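Local coordinates for hypothetical protein TM1010 (Thermotoga maritima, PDB 2F4P) that is of unknown function but carries a cupin domain, a small antiparallel beta-barrel fold, and forms a two-chain assembly in the crystal, at residues A[66-71]-A[121-127]. Sequence-based numbering, arbitrary orientation.
Sequences HPGGQI and STQVHLG
A chi1 of 53° tucks OG1 of Thr-122 in between its own N and C, turned at Gly-68; in Gln-123, CG lies anti to the carbonyl carbon (chi1 -60°) and the chain then runs extended, carrying NE2 to the opposite face of the same Gly-68 carbonyl. Thr-122 OG1 lies 2.7 Å from Gly-68 O, well above that plane, while Gln-123 NE2, 2.8 Å from Gly-68 O, is tilted less and keeps the oxygen nearly within its own amide plane. These two bonds grip the carbonyl oxygen of the buried Gly-68 and hold the type I turn from His-66 to Gly-69 against residues 121-127. Pro-67 CB packs against Leu-126 CB at 4.0 Å, and a water joins His-66 ND1 to Gly-127 O. Thr-122 CG2 meets Ile-71 CD1, the side chains crossing at about a right angle. Gln-70 and Ser-121 form an antiparallel non-hydrogen-bonded pair, and their polar ends both bond to Tyr-51 OH; His-66 NE2 and Gln-70 NE2 each hydrogen-bond an unidentified molecule. In the second subunit, Phe-46 packs on Gln-123, whose NE2 also bonds weakly to Val-45 O there. The contact joins the turn entering strand 70-75 to the loop after strand 115-121, at one end of the cupin beta-barrel.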
ATOM      1  N   HIS A  66       2.830  16.000  -6.065  1.00 35.98           N
ATOM      2  CA  HIS A  66       2.860  15.917  -4.618  1.00 33.77           C
ATOM      3  C   HIS A  66       4.254  16.340  -4.160  1.00 34.77           C
ATOM      4  O   HIS A  66       5.237  15.736  -4.575  1.00 34.29           O
ATOM      5  CB  HIS A  66       2.660  14.476  -4.169  1.00 36.99           C
ATOM      6  CG  HIS A  66       1.246  14.001  -4.280  1.00 40.59           C
ATOM      7  ND1 HIS A  66       0.360  14.083  -3.227  1.00 49.34           N
ATOM      8  CD2 HIS A  66       0.558  13.479  -5.316  1.00 45.48           C
ATOM      9  CE1 HIS A  66      -0.815  13.621  -3.611  1.00 50.73           C
ATOM     10  NE2 HIS A  66      -0.720  13.241  -4.871  1.00 43.21           N
ATOM     11  N   PRO A  67       4.332  17.307  -3.261  1.00 34.88           N
ATOM     12  CA  PRO A  67       5.620  17.706  -2.706  1.00 35.66           C
ATOM     13  C   PRO A  67       6.413  16.549  -2.069  1.00 37.91           C
ATOM     14  O   PRO A  67       7.641  16.561  -2.079  1.00 40.48           O
ATOM     15  CB  PRO A  67       5.247  18.710  -1.620  1.00 37.24           C
ATOM     16  CG  PRO A  67       3.945  19.196  -1.961  1.00 39.68           C
ATOM     17  CD  PRO A  67       3.228  18.127  -2.745  1.00 36.34           C
ATOM     18  N   GLY A  68       5.711  15.582  -1.480  1.00 36.44           N
ATOM     19  CA  GLY A  68       6.356  14.471  -0.822  1.00 35.67           C
ATOM     20  C   GLY A  68       6.510  13.230  -1.659  1.00 37.73           C
ATOM     21  O   GLY A  68       7.120  12.252  -1.210  1.00 39.73           O
ATOM     22  N   GLY A  69       5.953  13.225  -2.856  1.00 37.91           N
ATOM     23  CA  GLY A  69       6.031  12.030  -3.689  1.00 42.09           C
ATOM     24  C   GLY A  69       4.806  11.126  -3.504  1.00 41.84           C
ATOM     25  O   GLY A  69       3.905  11.372  -2.648  1.00 43.55           O
ATOM     26  N   GLN A  70       4.766  10.084  -4.319  1.00 38.85           N
ATOM     27  CA  GLN A  70       3.636   9.157  -4.313  1.00 38.49           C
ATOM     28  C   GLN A  70       4.102   7.810  -4.850  1.00 38.78           C
ATOM     29  O   GLN A  70       5.007   7.752  -5.687  1.00 37.70           O
ATOM     30  CB  GLN A  70       2.494   9.781  -5.168  1.00 40.69           C
ATOM     31  CG  GLN A  70       1.213   8.944  -5.312  1.00 45.08           C
ATOM     32  CD  GLN A  70       0.087   9.690  -6.097  1.00 48.07           C
ATOM     33  OE1 GLN A  70       0.329  10.353  -7.142  1.00 57.78           O
ATOM     34  NE2 GLN A  70      -1.128   9.608  -5.574  1.00 43.34           N
ATOM     35  N   ILE A  71       3.494   6.727  -4.342  1.00 36.82           N
ATOM     36  CA  ILE A  71       3.741   5.375  -4.801  1.00 39.43           C
ATOM     37  C   ILE A  71       2.390   4.785  -5.235  1.00 38.40           C
ATOM     38  O   ILE A  71       1.419   4.856  -4.478  1.00 38.98           O
ATOM     39  CB  ILE A  71       4.363   4.507  -3.681  1.00 35.97           C
ATOM     40  CG1 ILE A  71       5.778   4.997  -3.330  1.00 38.42           C
ATOM     41  CG2 ILE A  71       4.408   3.006  -4.094  1.00 36.51           C
ATOM     42  CD1 ILE A  71       6.222   4.564  -1.947  1.00 44.49           C
ATOM     43  N   SER A 121       0.537   8.394  -0.514  1.00 38.00           N
ATOM     44  CA  SER A 121       1.117   9.739  -0.492  1.00 36.99           C
ATOM     45  C   SER A 121       2.160   9.767   0.642  1.00 37.21           C
ATOM     46  O   SER A 121       1.814   9.688   1.816  1.00 36.24           O
ATOM     47  CB  SER A 121       0.054  10.804  -0.251  1.00 38.66           C
ATOM     48  OG  SER A 121      -0.917  10.796  -1.259  1.00 42.54           O
ATOM     49  N   THR A 122       3.422   9.899   0.266  1.00 35.67           N
ATOM     50  CA  THR A 122       4.532   9.874   1.186  1.00 36.77           C
ATOM     51  C   THR A 122       4.871  11.290   1.629  1.00 35.80           C
ATOM     52  O   THR A 122       4.599  12.268   0.906  1.00 36.67           O
ATOM     53  CB  THR A 122       5.739   9.204   0.526  1.00 42.28           C
ATOM     54  OG1 THR A 122       6.013   9.832  -0.745  1.00 43.00           O
ATOM     55  CG2 THR A 122       5.427   7.737   0.280  1.00 37.38           C
ATOM     56  N   GLN A 123       5.467  11.394   2.805  1.00 35.58           N
ATOM     57  CA  GLN A 123       5.976  12.658   3.335  1.00 37.57           C
ATOM     58  C   GLN A 123       4.936  13.761   3.233  1.00 35.67           C
ATOM     59  O   GLN A 123       5.197  14.840   2.709  1.00 36.92           O
ATOM     60  CB  GLN A 123       7.262  13.044   2.611  1.00 37.31           C
ATOM     61  CG  GLN A 123       8.350  12.000   2.782  1.00 40.62           C
ATOM     62  CD  GLN A 123       9.550  12.218   1.877  1.00 43.30           C
ATOM     63  OE1 GLN A 123      10.662  12.367   2.379  1.00 46.24           O
ATOM     64  NE2 GLN A 123       9.341  12.184   0.520  1.00 39.61           N
ATOM     65  N   VAL A 124       3.752  13.462   3.761  1.00 37.16           N
ATOM     66  CA  VAL A 124       2.607  14.352   3.682  1.00 37.70           C
ATOM     67  C   VAL A 124       2.904  15.725   4.278  1.00 36.98           C
ATOM     68  O   VAL A 124       2.408  16.724   3.791  1.00 36.62           O
ATOM     69  CB  VAL A 124       1.349  13.689   4.317  1.00 38.61           C
ATOM     70  CG1 VAL A 124       0.183  14.692   4.484  1.00 41.93           C
ATOM     71  CG2 VAL A 124       0.920  12.515   3.459  1.00 39.63           C
ATOM     72  N   HIS A 125       3.752  15.777   5.296  1.00 37.67           N
ATOM     73  CA  HIS A 125       4.044  17.038   5.966  1.00 40.04           C
ATOM     74  C   HIS A 125       4.677  18.057   4.992  1.00 40.53           C
ATOM     75  O   HIS A 125       4.629  19.260   5.241  1.00 39.68           O
ATOM     76  CB  HIS A 125       4.950  16.765   7.169  1.00 40.28           C
ATOM     77  CG  HIS A 125       5.295  17.980   7.969  1.00 48.56           C
ATOM     78  ND1 HIS A 125       6.352  18.810   7.647  1.00 56.13           N
ATOM     79  CD2 HIS A 125       4.757  18.480   9.105  1.00 53.11           C
ATOM     80  CE1 HIS A 125       6.427  19.788   8.534  1.00 51.11           C
ATOM     81  NE2 HIS A 125       5.478  19.605   9.436  1.00 53.99           N
ATOM     82  N   LEU A 126       5.225  17.592   3.865  1.00 37.66           N
ATOM     83  CA  LEU A 126       5.842  18.488   2.903  1.00 37.97           C
ATOM     84  C   LEU A 126       4.804  19.293   2.117  1.00 39.89           C
ATOM     85  O   LEU A 126       5.161  20.252   1.442  1.00 40.48           O
ATOM     86  CB  LEU A 126       6.772  17.738   1.942  1.00 37.00           C
ATOM     87  CG  LEU A 126       8.039  17.161   2.581  1.00 38.32           C
ATOM     88  CD1 LEU A 126       8.926  16.466   1.539  1.00 41.61           C
ATOM     89  CD2 LEU A 126       8.821  18.211   3.363  1.00 40.28           C
ATOM     90  N   GLY A 127       3.533  18.899   2.212  1.00 39.86           N
ATOM     91  CA  GLY A 127       2.436  19.691   1.663  1.00 39.91           C
ATOM     92  C   GLY A 127       1.425  18.873   0.890  1.00 39.27           C
ATOM     93  O   GLY A 127       1.664  17.711   0.575  1.00 37.43           O
TER
HETATM   94  O   HOH W   1       0.963  15.196  -0.716  1.00 39.36           O
HETATM   95  O   HOH W   2       3.637  15.871   0.449  1.00 24.41           O
HETATM   96  O   HOH W   3       2.698  13.306  -0.857  1.00 27.64           O